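Local coordinates for putative Lipoprotein (Clostridium perfringens, PDB 5J7R) that is of unknown function but carries a sporulation and spore germination (GerMN-type) domain and is probably held at the cell membrane as a lipoprotein, at residues Q57-A62 and I118-Q123; K79-L84 and K99-N104; Q137-L142 and F146-P151. One frame throughout, in Å; residues are numbered along the deposited sequence.

How the interactions relate
After the N-terminal strands 24-32 and 42-50, helix 51-65 provides one side of interaction 1. Helix 107-121 provides the other side, so interaction 1 closes a long loop that contains strands 83-89 and 92-97. Interaction 2 is nested inside that loop and joins the lead-in to strand 83-89 with the loop after strand 92-97. The two contacts touch, because Leu83 packs on Gln57, Ile60 and Gln61. Interaction 3 follows in series and closes a short loop after strand 129-134. It does not touch interaction 1, but it meets interaction 2, where Val103 N lies 3.2 Å from Leu142 O, a probable hydrogen bond. Together they tie both helices, the three-stranded sheet and its connecting loops.

Interaction 1. Residues Q57-A62 and I118-Q123; sequences QYLIQA and IATITQ
Leu59 and Thr120 mark the closest backbone approach of helices 51-65 and 107-121, with Leu59 CA 7.2 Å from Thr120 CA. Leu59 CB lies 4.0 Å from the Thr120 methyl CG2. Leu59 CD1 lies 3.9 Å from Thr120 O, near the end of the second helix. Gln123 NE2 donates to Thr120 O at 3.0 Å, in the carbonyl plane and on a lone pair. The same NE2 is hydrogen-bonded to Ser28 O of the second subunit. Thr120 OG1 turns to its own helix and is hydrogen-bonded to Gly116 O.

Beside this pair, Ile60 and Ile121 cross at about a right angle. Each bends at chi2 (-59° in Ile60, -62° in Ile121), which brings its CD1 toward the other helix. Ile60 CD1 meets Ile121 CD1 at 3.4 Å and also lies against Ile121 CG1. The contact is apolar and buried.

Leu29 of the second subunit covers Thr120 and Ala62, and Tyr30 N of that subunit is hydrogen-bonded to Thr120 OG1. The two isoleucines join the helices to the sheet. Ile60 packs on Leu83 of strand 83-89 and on Ile95 of strand 92-97, and Ile121 packs on Ala93 of the latter strand.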
ATOM      1  N   GLN A  57       2.278  -4.714  -8.870  1.00 43.89           N
ATOM      2  CA  GLN A  57       1.448  -5.742  -9.466  1.00 45.25           C
ATOM      3  C   GLN A  57       0.143  -5.137  -9.979  1.00 42.52           C
ATOM      4  O   GLN A  57      -0.311  -5.475 -11.056  1.00 39.84           O
ATOM      5  CB  GLN A  57       1.215  -6.870  -8.460  1.00 49.29           C
ATOM      6  CG  GLN A  57       0.292  -7.962  -8.927  1.00 55.33           C
ATOM      7  CD  GLN A  57       0.300  -9.164  -7.993  1.00 68.52           C
ATOM      8  OE1 GLN A  57       1.341  -9.544  -7.447  1.00 72.54           O
ATOM      9  NE2 GLN A  57      -0.847  -9.812  -7.863  1.00 76.11           N
ATOM     10  N   TYR A  58      -0.452  -4.247  -9.189  1.00 40.01           N
ATOM     11  CA  TYR A  58      -1.687  -3.587  -9.562  1.00 41.40           C
ATOM     12  C   TYR A  58      -1.476  -2.735 -10.830  1.00 42.58           C
ATOM     13  O   TYR A  58      -2.289  -2.783 -11.752  1.00 41.40           O
ATOM     14  CB  TYR A  58      -2.175  -2.705  -8.411  1.00 42.13           C
ATOM     15  CG  TYR A  58      -3.502  -2.062  -8.654  1.00 41.65           C
ATOM     16  CD1 TYR A  58      -4.683  -2.729  -8.339  1.00 43.50           C
ATOM     17  CD2 TYR A  58      -3.587  -0.792  -9.204  1.00 45.31           C
ATOM     18  CE1 TYR A  58      -5.916  -2.147  -8.552  1.00 47.08           C
ATOM     19  CE2 TYR A  58      -4.826  -0.202  -9.436  1.00 47.85           C
ATOM     20  CZ  TYR A  58      -5.979  -0.880  -9.106  1.00 47.93           C
ATOM     21  OH  TYR A  58      -7.200  -0.311  -9.318  1.00 56.05           O
ATOM     22  N   LEU A  59      -0.381  -1.971 -10.855  1.00 42.31           N
ATOM     23  CA  LEU A  59      -0.020  -1.138 -12.011  1.00 41.77           C
ATOM     24  C   LEU A  59       0.136  -1.956 -13.286  1.00 42.28           C
ATOM     25  O   LEU A  59      -0.407  -1.571 -14.324  1.00 43.62           O
ATOM     26  CB  LEU A  59       1.263  -0.332 -11.747  1.00 43.31           C
ATOM     27  CG  LEU A  59       1.180   0.744 -10.658  1.00 46.10           C
ATOM     28  CD1 LEU A  59       2.549   1.357 -10.396  1.00 48.29           C
ATOM     29  CD2 LEU A  59       0.181   1.812 -11.051  1.00 48.59           C
ATOM     30  N   ILE A  60       0.875  -3.069 -13.230  1.00 41.29           N
ATOM     31  CA  ILE A  60       1.038  -3.905 -14.422  1.00 43.74           C
ATOM     32  C   ILE A  60      -0.310  -4.452 -14.860  1.00 46.52           C
ATOM     33  O   ILE A  60      -0.566  -4.594 -16.061  1.00 47.48           O
ATOM     34  CB  ILE A  60       2.026  -5.086 -14.208  1.00 44.83           C
ATOM     35  CG1 ILE A  60       3.426  -4.568 -13.878  1.00 47.16           C
ATOM     36  CG2 ILE A  60       2.114  -5.981 -15.450  1.00 47.19           C
ATOM     37  CD1 ILE A  60       4.044  -3.680 -14.941  1.00 48.76           C
ATOM     38  N   GLN A  61      -1.171  -4.750 -13.888  1.00 48.90           N
ATOM     39  CA  GLN A  61      -2.487  -5.319 -14.215  1.00 52.31           C
ATOM     40  C   GLN A  61      -3.265  -4.251 -14.916  1.00 47.99           C
ATOM     41  O   GLN A  61      -4.021  -4.531 -15.826  1.00 52.48           O
ATOM     42  CB  GLN A  61      -3.313  -5.689 -12.959  1.00 57.23           C
ATOM     43  CG  GLN A  61      -4.132  -6.968 -13.126  1.00 70.25           C
ATOM     44  CD  GLN A  61      -3.324  -8.255 -13.169  1.00 78.77           C
ATOM     45  OE1 GLN A  61      -3.404  -8.985 -14.153  1.00 85.81           O
ATOM     46  NE2 GLN A  61      -2.542  -8.538 -12.132  1.00 83.27           N
ATOM     47  N   ALA A  62      -3.105  -3.019 -14.438  1.00 46.25           N
ATOM     48  CA  ALA A  62      -3.802  -1.878 -15.015  1.00 46.62           C
ATOM     49  C   ALA A  62      -3.355  -1.600 -16.455  1.00 44.31           C
ATOM     50  O   ALA A  62      -4.173  -1.233 -17.288  1.00 49.52           O
ATOM     51  CB  ALA A  62      -3.634  -0.643 -14.145  1.00 45.12           C
ATOM     52  N   ILE A 118       8.271   0.793 -18.184  1.00 52.14           N
ATOM     53  CA  ILE A 118       9.299   1.441 -17.360  1.00 53.07           C
ATOM     54  C   ILE A 118       8.803   2.720 -16.724  1.00 52.32           C
ATOM     55  O   ILE A 118       8.973   2.919 -15.525  1.00 54.90           O
ATOM     56  CB  ILE A 118      10.580   1.723 -18.172  1.00 56.77           C
ATOM     57  CG1 ILE A 118      11.273   0.391 -18.470  1.00 62.34           C
ATOM     58  CG2 ILE A 118      11.545   2.620 -17.392  1.00 57.77           C
ATOM     59  CD1 ILE A 118      12.517   0.504 -19.326  1.00 67.84           C
ATOM     60  N   ALA A 119       8.180   3.582 -17.516  1.00 51.26           N
ATOM     61  CA  ALA A 119       7.681   4.844 -16.988  1.00 51.87           C
ATOM     62  C   ALA A 119       6.637   4.596 -15.901  1.00 50.17           C
ATOM     63  O   ALA A 119       6.579   5.328 -14.919  1.00 52.95           O
ATOM     64  CB  ALA A 119       7.094   5.692 -18.095  1.00 52.80           C
ATOM     65  N   THR A 120       5.826   3.560 -16.084  1.00 48.47           N
ATOM     66  CA  THR A 120       4.780   3.243 -15.116  1.00 51.15           C
ATOM     67  C   THR A 120       5.366   2.646 -13.839  1.00 49.23           C
ATOM     68  O   THR A 120       5.079   3.125 -12.747  1.00 46.89           O
ATOM     69  CB  THR A 120       3.759   2.270 -15.708  1.00 49.77           C
ATOM     70  OG1 THR A 120       3.213   2.831 -16.912  1.00 48.34           O
ATOM     71  CG2 THR A 120       2.632   1.983 -14.714  1.00 48.53           C
ATOM     72  N   ILE A 121       6.197   1.623 -13.996  1.00 48.55           N
ATOM     73  CA  ILE A 121       6.823   0.945 -12.863  1.00 50.92           C
ATOM     74  C   ILE A 121       7.856   1.758 -12.090  1.00 50.84           C
ATOM     75  O   ILE A 121       7.864   1.709 -10.862  1.00 51.01           O
ATOM     76  CB  ILE A 121       7.417  -0.417 -13.282  1.00 53.89           C
ATOM     77  CG1 ILE A 121       6.292  -1.381 -13.639  1.00 60.02           C
ATOM     78  CG2 ILE A 121       8.224  -1.042 -12.154  1.00 59.23           C
ATOM     79  CD1 ILE A 121       5.347  -1.705 -12.484  1.00 65.21           C
ATOM     80  N   THR A 122       8.696   2.527 -12.782  1.00 53.23           N
ATOM     81  CA  THR A 122       9.714   3.337 -12.091  1.00 53.57           C
ATOM     82  C   THR A 122       9.130   4.448 -11.221  1.00 52.55           C
ATOM     83  O   THR A 122       9.873   5.199 -10.592  1.00 57.39           O
ATOM     84  CB  THR A 122      10.780   3.886 -13.049  1.00 57.91           C
ATOM     85  OG1 THR A 122      10.151   4.652 -14.085  1.00 61.53           O
ATOM     86  CG2 THR A 122      11.571   2.745 -13.657  1.00 57.92           C
ATOM     87  N   GLN A 123       7.805   4.576 -11.202  1.00 49.80           N
ATOM     88  CA  GLN A 123       7.150   5.537 -10.316  1.00 52.87           C
ATOM     89  C   GLN A 123       7.369   5.048  -8.885  1.00 54.29           C
ATOM     90  O   GLN A 123       7.345   5.834  -7.952  1.00 56.78           O
ATOM     91  CB  GLN A 123       5.647   5.657 -10.599  1.00 53.53           C
ATOM     92  CG  GLN A 123       5.276   6.591 -11.733  1.00 53.03           C
ATOM     93  CD  GLN A 123       3.779   6.598 -12.078  1.00 52.28           C
ATOM     94  OE1 GLN A 123       3.170   7.667 -12.211  1.00 57.02           O
ATOM     95  NE2 GLN A 123       3.183   5.428 -12.225  1.00 49.71           N
TER

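Interaction 2. Residues K79-L84 and K99-N104; sequences KDTKLL and KEAIVN
Glu100 packs against Asp80 and Thr81 where a 3-10 turn meets the lead-in to a beta hairpin. The hairpin is formed by strands 83-89 and 92-97. The turn, 99-101, follows its second strand, and Ile102 N bonds back to Lys99 O at 3.1 Å. Thr81 CA and Glu100 CA are 5.0 Å apart, the closest pair of CA atoms between the segments.

The Glu100 side chain can be followed outward. Glu100 CB rests 3.5 Å from Asp80 OD1 and 4.0 Å from Thr81 CA. Glu100 CG comes next, 3.6 Å from Asp80 OD2. Asp80 thus meets the methylene carbons of Glu100, not its carboxylate. The chain then bends at chi2 (68°). The two acidic side chains cross at about a right angle, and their carboxylate planes are 74° apart. The charged ends stay separate, with Glu100 OE1 5.3 Å from Asp80 OD2. At the tip, Glu100 OE2 is hydrogen-bonded to Ser98 OG. The same hydroxyl is hydrogen-bonded to Lys82 N, so Ser98 links the glutamate to the backbone of the opposing segment.

Thr81 and Ala101 form the buried side of the contact. Thr81 OG1 is hydrogen-bonded to Pro78 O, and it also lies 3.7 Å from Ala101 CA. The methyl branch completes the packing, with Thr81 CG2 3.9 Å from Ala101 CB.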
ATOM      1  N   LYS A  79      -4.467  -7.687 -24.845  1.00 75.49           N
ATOM      2  CA  LYS A  79      -5.503  -7.767 -23.815  1.00 80.71           C
ATOM      3  C   LYS A  79      -5.568  -9.128 -23.113  1.00 78.17           C
ATOM      4  O   LYS A  79      -5.839  -9.194 -21.913  1.00 73.70           O
ATOM      5  CB  LYS A  79      -6.859  -7.341 -24.380  1.00 91.43           C
ATOM      6  CG  LYS A  79      -7.925  -7.232 -23.282  1.00101.84           C
ATOM      7  CD  LYS A  79      -8.885  -6.066 -23.513  1.00107.97           C
ATOM      8  CE  LYS A  79     -10.082  -6.093 -22.592  1.00114.00           C
ATOM      9  NZ  LYS A  79     -11.066  -5.024 -22.915  1.00118.28           N
ATOM     10  N   ASP A  80      -5.303 -10.199 -23.864  1.00 77.35           N
ATOM     11  CA  ASP A  80      -5.318 -11.560 -23.299  1.00 76.80           C
ATOM     12  C   ASP A  80      -4.068 -11.892 -22.451  1.00 72.14           C
ATOM     13  O   ASP A  80      -4.000 -12.972 -21.861  1.00 70.06           O
ATOM     14  CB  ASP A  80      -5.572 -12.641 -24.375  1.00 81.20           C
ATOM     15  CG  ASP A  80      -4.558 -12.618 -25.512  1.00 81.66           C
ATOM     16  OD1 ASP A  80      -3.670 -11.741 -25.541  1.00 79.92           O
ATOM     17  OD2 ASP A  80      -4.680 -13.485 -26.407  1.00 89.46           O
ATOM     18  N   THR A  81      -3.098 -10.971 -22.391  1.00 63.81           N
ATOM     19  CA  THR A  81      -1.889 -11.163 -21.580  1.00 65.66           C
ATOM     20  C   THR A  81      -2.285 -11.343 -20.127  1.00 64.29           C
ATOM     21  O   THR A  81      -3.242 -10.738 -19.651  1.00 67.88           O
ATOM     22  CB  THR A  81      -0.920  -9.954 -21.664  1.00 64.14           C
ATOM     23  OG1 THR A  81      -0.554  -9.726 -23.032  1.00 70.64           O
ATOM     24  CG2 THR A  81       0.349 -10.184 -20.839  1.00 58.86           C
ATOM     25  N   LYS A  82      -1.537 -12.173 -19.424  1.00 66.34           N
ATOM     26  CA  LYS A  82      -1.813 -12.448 -18.039  1.00 69.57           C
ATOM     27  C   LYS A  82      -0.560 -12.284 -17.224  1.00 64.01           C
ATOM     28  O   LYS A  82       0.504 -12.725 -17.636  1.00 59.05           O
ATOM     29  CB  LYS A  82      -2.303 -13.878 -17.900  1.00 78.57           C
ATOM     30  CG  LYS A  82      -3.619 -14.148 -18.651  1.00 88.35           C
ATOM     31  CD  LYS A  82      -4.069 -15.583 -18.449  1.00 98.43           C
ATOM     32  CE  LYS A  82      -5.157 -16.014 -19.413  1.00104.88           C
ATOM     33  NZ  LYS A  82      -5.708 -17.358 -19.087  1.00110.08           N
ATOM     34  N   LEU A  83      -0.695 -11.645 -16.069  1.00 61.50           N
ATOM     35  CA  LEU A  83       0.432 -11.452 -15.175  1.00 60.08           C
ATOM     36  C   LEU A  83       0.580 -12.718 -14.311  1.00 60.92           C
ATOM     37  O   LEU A  83      -0.271 -13.004 -13.478  1.00 63.75           O
ATOM     38  CB  LEU A  83       0.206 -10.216 -14.306  1.00 55.77           C
ATOM     39  CG  LEU A  83       1.310  -9.867 -13.313  1.00 54.39           C
ATOM     40  CD1 LEU A  83       2.632  -9.619 -14.001  1.00 52.73           C
ATOM     41  CD2 LEU A  83       0.903  -8.647 -12.536  1.00 54.45           C
ATOM     42  N   LEU A  84       1.647 -13.481 -14.531  1.00 62.07           N
ATOM     43  CA  LEU A  84       1.879 -14.709 -13.774  1.00 63.98           C
ATOM     44  C   LEU A  84       2.379 -14.391 -12.377  1.00 62.88           C
ATOM     45  O   LEU A  84       1.931 -14.993 -11.401  1.00 64.32           O
ATOM     46  CB  LEU A  84       2.860 -15.620 -14.509  1.00 65.58           C
ATOM     47  CG  LEU A  84       2.398 -16.096 -15.893  1.00 68.12           C
ATOM     48  CD1 LEU A  84       3.507 -16.893 -16.558  1.00 67.44           C
ATOM     49  CD2 LEU A  84       1.118 -16.917 -15.819  1.00 70.29           C
ATOM     50  N   LYS A  99       2.648 -16.328 -22.192  1.00 73.46           N
ATOM     51  CA  LYS A  99       3.028 -16.425 -23.614  1.00 76.85           C
ATOM     52  C   LYS A  99       2.280 -15.424 -24.533  1.00 73.94           C
ATOM     53  O   LYS A  99       2.814 -15.008 -25.561  1.00 76.29           O
ATOM     54  CB  LYS A  99       2.784 -17.863 -24.093  1.00 85.85           C
ATOM     55  CG  LYS A  99       3.101 -18.178 -25.544  1.00 96.77           C
ATOM     56  CD  LYS A  99       2.648 -19.596 -25.889  1.00107.60           C
ATOM     57  CE  LYS A  99       3.031 -20.056 -27.290  1.00112.75           C
ATOM     58  NZ  LYS A  99       2.833 -21.528 -27.468  1.00119.86           N
ATOM     59  N   GLU A 100       1.058 -15.038 -24.157  1.00 72.34           N
ATOM     60  CA  GLU A 100       0.250 -14.092 -24.957  1.00 70.39           C
ATOM     61  C   GLU A 100       0.926 -12.731 -25.166  1.00 65.08           C
ATOM     62  O   GLU A 100       0.588 -12.023 -26.098  1.00 69.12           O
ATOM     63  CB  GLU A 100      -1.148 -13.880 -24.351  1.00 70.60           C
ATOM     64  CG  GLU A 100      -2.105 -15.070 -24.443  1.00 77.88           C
ATOM     65  CD  GLU A 100      -1.717 -16.269 -23.590  1.00 79.49           C
ATOM     66  OE1 GLU A 100      -2.165 -17.377 -23.925  1.00 88.20           O
ATOM     67  OE2 GLU A 100      -0.961 -16.115 -22.599  1.00 81.39           O
ATOM     68  N   ALA A 101       1.872 -12.381 -24.302  1.00 62.71           N
ATOM     69  CA  ALA A 101       2.587 -11.104 -24.417  1.00 63.02           C
ATOM     70  C   ALA A 101       3.521 -11.047 -25.620  1.00 63.99           C
ATOM     71  O   ALA A 101       3.859  -9.963 -26.085  1.00 59.89           O
ATOM     72  CB  ALA A 101       3.373 -10.821 -23.144  1.00 61.64           C
ATOM     73  N   ILE A 102       3.943 -12.216 -26.109  1.00 71.33           N
ATOM     74  CA  ILE A 102       4.845 -12.299 -27.258  1.00 75.61           C
ATOM     75  C   ILE A 102       4.026 -12.307 -28.548  1.00 79.52           C
ATOM     76  O   ILE A 102       3.311 -13.268 -28.828  1.00 84.05           O
ATOM     77  CB  ILE A 102       5.753 -13.553 -27.191  1.00 75.79           C
ATOM     78  CG1 ILE A 102       6.602 -13.523 -25.911  1.00 74.33           C
ATOM     79  CG2 ILE A 102       6.663 -13.624 -28.419  1.00 77.48           C
ATOM     80  CD1 ILE A 102       7.480 -14.746 -25.707  1.00 78.93           C
ATOM     81  N   VAL A 103       4.132 -11.218 -29.311  1.00 81.65           N
ATOM     82  CA  VAL A 103       3.436 -11.053 -30.595  1.00 84.73           C
ATOM     83  C   VAL A 103       4.340 -10.277 -31.542  1.00 86.77           C
ATOM     84  O   VAL A 103       5.374  -9.753 -31.128  1.00 81.69           O
ATOM     85  CB  VAL A 103       2.086 -10.303 -30.455  1.00 85.62           C
ATOM     86  CG1 VAL A 103       1.089 -11.129 -29.651  1.00 88.11           C
ATOM     87  CG2 VAL A 103       2.273  -8.925 -29.823  1.00 84.09           C
ATOM     88  N   ASN A 104       3.970 -10.231 -32.819  1.00 90.74           N
ATOM     89  CA  ASN A 104       4.747  -9.475 -33.800  1.00 90.62           C
ATOM     90  C   ASN A 104       4.452  -8.012 -33.669  1.00 84.50           C
ATOM     91  O   ASN A 104       3.302  -7.631 -33.840  1.00 83.07           O
ATOM     92  CB  ASN A 104       4.342  -9.832 -35.236  1.00 98.43           C
ATOM     93  CG  ASN A 104       4.860 -11.175 -35.665  1.00103.74           C
ATOM     94  OD1 ASN A 104       5.339 -11.959 -34.843  1.00103.59           O
ATOM     95  ND2 ASN A 104       4.785 -11.447 -36.957  1.00113.37           N
TER

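Interaction 3. Residues Q137-L142 and F146-P151; sequences QMVDSL and FDISKP
Asp140 and Ile148 are joined by the one direct backbone hydrogen bond between segments 137-142 and 146-151, which run in nearly opposite directions (169° apart). Ile148 N donates to Asp140 O at 2.9 Å. The bond is fairly straight, 164° at the hydrogen, but the donor stands above the carbonyl plane. Asp147 CA adds a weak CA-H...O contact to the same oxygen.

Phe146 O is satisfied by a side chain. Ser141 OG donates to Phe146 O at 2.8 Å. The Ser141 chi1 of -176° carries the hydroxyl away from its own N and over to the returning chain. It is also hydrogen-bonded to Gly144 N, within the short link between the segments. Ser141 thus ties both the turn and the returning chain.

A water bridges the next positions. It accepts from Val139 N at 2.9 Å and lies 2.8 Å from Ile148 O, to which it can donate, though other acceptors compete for its protons. Val139 O and Ile148 O lie 3.1 Å apart, two acceptors that are close without bonding. Val139 O has a weak CA-H...O contact from Ser149 CA.

Ile148 supplies the apolar part. Ile148 CD1 lies 3.7 Å from Leu142 CG, where the two side chains cross at about a right angle, and 3.9 Å from Val139 CG2, where they lie side by side. At the outer end, the selenomethionine at Met138 curls over Ser149, with its CE against Ser149 OG.

Asp147 shapes the returning chain. Asp147 OD1 accepts from Ser149 N at 3.1 Å, met from above the carboxylate plane. This is an Asx turn, in a loop that doubles back after strand 129-134 and packs Val139 on Val134 and Ile148 on Ile132 of that strand.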
ATOM      1  N   GLN A 137      10.336 -17.876 -17.445  1.00 75.11           N
ATOM      2  CA  GLN A 137      11.652 -18.032 -18.110  1.00 76.19           C
ATOM      3  C   GLN A 137      12.116 -16.794 -18.845  1.00 74.78           C
ATOM      4  O   GLN A 137      11.333 -15.888 -19.130  1.00 73.93           O
ATOM      5  CB  GLN A 137      11.613 -19.205 -19.103  1.00 78.68           C
ATOM      6  CG  GLN A 137      11.220 -20.548 -18.497  1.00 82.07           C
ATOM      7  CD  GLN A 137      10.986 -21.650 -19.534  1.00 84.52           C
ATOM      8  OE1 GLN A 137      11.190 -21.463 -20.733  1.00 85.79           O
ATOM      9  NE2 GLN A 137      10.554 -22.810 -19.062  1.00 89.49           N
HETATM   10  N   MSE A 138      13.403 -16.779 -19.163  1.00 77.75           N
HETATM   11  CA  MSE A 138      14.020 -15.676 -19.887  1.00 80.28           C
HETATM   12  C   MSE A 138      13.613 -15.695 -21.326  1.00 79.37           C
HETATM   13  O   MSE A 138      13.380 -16.760 -21.880  1.00 80.63           O
HETATM   14  CB  MSE A 138      15.541 -15.920 -19.858  1.00 84.25           C
HETATM   15  CG  MSE A 138      16.354 -14.774 -20.474  1.00 89.18           C
HETATM   16 SE   MSE A 138      17.032 -15.518 -22.158  1.00100.66          SE
HETATM   17  CE  MSE A 138      18.853 -15.766 -21.497  1.00102.78           C
ATOM     18  N   VAL A 139      13.521 -14.508 -21.932  1.00 78.53           N
ATOM     19  CA  VAL A 139      13.173 -14.361 -23.356  1.00 78.77           C
ATOM     20  C   VAL A 139      14.021 -13.292 -24.044  1.00 80.54           C
ATOM     21  O   VAL A 139      14.425 -12.301 -23.424  1.00 77.01           O
ATOM     22  CB  VAL A 139      11.680 -14.051 -23.580  1.00 76.08           C
ATOM     23  CG1 VAL A 139      10.845 -15.284 -23.284  1.00 78.39           C
ATOM     24  CG2 VAL A 139      11.232 -12.856 -22.747  1.00 73.45           C
ATOM     25  N   ASP A 140      14.294 -13.516 -25.330  1.00 83.00           N
ATOM     26  CA  ASP A 140      15.096 -12.591 -26.119  1.00 84.52           C
ATOM     27  C   ASP A 140      14.317 -11.325 -26.480  1.00 81.03           C
ATOM     28  O   ASP A 140      14.883 -10.240 -26.435  1.00 80.79           O
ATOM     29  CB  ASP A 140      15.652 -13.272 -27.386  1.00 87.80           C
ATOM     30  CG  ASP A 140      16.513 -14.498 -27.075  1.00 92.58           C
ATOM     31  OD1 ASP A 140      16.706 -14.834 -25.884  1.00 93.65           O
ATOM     32  OD2 ASP A 140      16.997 -15.136 -28.039  1.00 99.22           O
ATOM     33  N   SER A 141      13.026 -11.451 -26.803  1.00 78.68           N
ATOM     34  CA  SER A 141      12.221 -10.284 -27.202  1.00 74.90           C
ATOM     35  C   SER A 141      10.709 -10.528 -27.188  1.00 75.10           C
ATOM     36  O   SER A 141      10.256 -11.658 -27.364  1.00 79.21           O
ATOM     37  CB  SER A 141      12.625  -9.871 -28.631  1.00 75.32           C
ATOM     38  OG  SER A 141      11.951  -8.693 -29.050  1.00 70.78           O
ATOM     39  N   LEU A 142       9.935  -9.461 -26.977  1.00 76.08           N
ATOM     40  CA  LEU A 142       8.471  -9.550 -27.002  1.00 76.27           C
ATOM     41  C   LEU A 142       7.954  -9.373 -28.414  1.00 76.60           C
ATOM     42  O   LEU A 142       7.158 -10.174 -28.898  1.00 76.59           O
ATOM     43  CB  LEU A 142       7.812  -8.480 -26.130  1.00 76.39           C
ATOM     44  CG  LEU A 142       7.923  -8.589 -24.621  1.00 75.97           C
ATOM     45  CD1 LEU A 142       7.201  -7.409 -23.991  1.00 75.61           C
ATOM     46  CD2 LEU A 142       7.335  -9.899 -24.125  1.00 76.65           C
ATOM     47  N   PHE A 146      13.615  -5.679 -29.907  1.00 81.09           N
ATOM     48  CA  PHE A 146      14.373  -5.297 -28.718  1.00 79.97           C
ATOM     49  C   PHE A 146      14.786  -6.485 -27.874  1.00 80.35           C
ATOM     50  O   PHE A 146      14.004  -7.402 -27.642  1.00 73.99           O
ATOM     51  CB  PHE A 146      13.594  -4.279 -27.878  1.00 78.31           C
ATOM     52  CG  PHE A 146      13.545  -2.913 -28.489  1.00 80.35           C
ATOM     53  CD1 PHE A 146      12.555  -2.573 -29.394  1.00 81.26           C
ATOM     54  CD2 PHE A 146      14.509  -1.960 -28.161  1.00 82.25           C
ATOM     55  CE1 PHE A 146      12.519  -1.315 -29.964  1.00 83.84           C
ATOM     56  CE2 PHE A 146      14.479  -0.700 -28.727  1.00 85.25           C
ATOM     57  CZ  PHE A 146      13.481  -0.376 -29.633  1.00 86.36           C
ATOM     58  N   ASP A 147      16.034  -6.435 -27.412  1.00 85.32           N
ATOM     59  CA  ASP A 147      16.618  -7.482 -26.589  1.00 85.24           C
ATOM     60  C   ASP A 147      16.276  -7.256 -25.114  1.00 80.00           C
ATOM     61  O   ASP A 147      16.731  -6.282 -24.507  1.00 83.11           O
ATOM     62  CB  ASP A 147      18.141  -7.503 -26.787  1.00 91.06           C
ATOM     63  CG  ASP A 147      18.822  -8.670 -26.076  1.00 95.10           C
ATOM     64  OD1 ASP A 147      18.121  -9.549 -25.528  1.00 93.94           O
ATOM     65  OD2 ASP A 147      20.073  -8.718 -26.088  1.00105.51           O
ATOM     66  N   ILE A 148      15.459  -8.151 -24.560  1.00 75.70           N
ATOM     67  CA  ILE A 148      15.054  -8.089 -23.134  1.00 71.25           C
ATOM     68  C   ILE A 148      15.569  -9.329 -22.387  1.00 71.74           C
ATOM     69  O   ILE A 148      14.917  -9.863 -21.496  1.00 68.40           O
ATOM     70  CB  ILE A 148      13.534  -7.894 -22.930  1.00 66.39           C
ATOM     71  CG1 ILE A 148      12.732  -9.012 -23.578  1.00 64.73           C
ATOM     72  CG2 ILE A 148      13.115  -6.562 -23.542  1.00 65.85           C
ATOM     73  CD1 ILE A 148      11.290  -9.012 -23.124  1.00 62.24           C
ATOM     74  N   SER A 149      16.763  -9.758 -22.774  1.00 78.90           N
ATOM     75  CA  SER A 149      17.416 -10.925 -22.196  1.00 82.63           C
ATOM     76  C   SER A 149      17.885 -10.673 -20.765  1.00 82.79           C
ATOM     77  O   SER A 149      17.923 -11.605 -19.956  1.00 83.98           O
ATOM     78  CB  SER A 149      18.614 -11.330 -23.070  1.00 86.88           C
ATOM     79  OG  SER A 149      19.273 -12.471 -22.565  1.00 95.42           O
ATOM     80  N   LYS A 150      18.227  -9.421 -20.451  1.00 82.27           N
ATOM     81  CA  LYS A 150      18.705  -9.069 -19.116  1.00 83.52           C
ATOM     82  C   LYS A 150      17.880  -7.886 -18.566  1.00 80.62           C
ATOM     83  O   LYS A 150      16.994  -7.362 -19.259  1.00 77.55           O
ATOM     84  CB  LYS A 150      20.220  -8.758 -19.189  1.00 88.25           C
ATOM     85  CG  LYS A 150      20.996  -9.812 -19.967  1.00 93.29           C
ATOM     86  CD  LYS A 150      22.477  -9.495 -20.063  1.00 99.95           C
ATOM     87  CE  LYS A 150      23.208 -10.416 -21.027  1.00106.30           C
ATOM     88  NZ  LYS A 150      24.620 -10.026 -21.311  1.00112.06           N
ATOM     89  N   PRO A 151      18.104  -7.506 -17.292  1.00 81.54           N
ATOM     90  CA  PRO A 151      17.360  -6.360 -16.747  1.00 80.69           C
ATOM     91  C   PRO A 151      17.743  -5.067 -17.464  1.00 82.61           C
ATOM     92  O   PRO A 151      18.875  -4.953 -17.945  1.00 87.17           O
ATOM     93  CB  PRO A 151      17.806  -6.313 -15.282  1.00 81.90           C
ATOM     94  CG  PRO A 151      18.246  -7.703 -14.973  1.00 81.97           C
ATOM     95  CD  PRO A 151      18.851  -8.218 -16.240  1.00 82.59           C
TER
HETATM   96  O   HOH W   1      13.875 -12.158 -20.198  1.00 53.81           O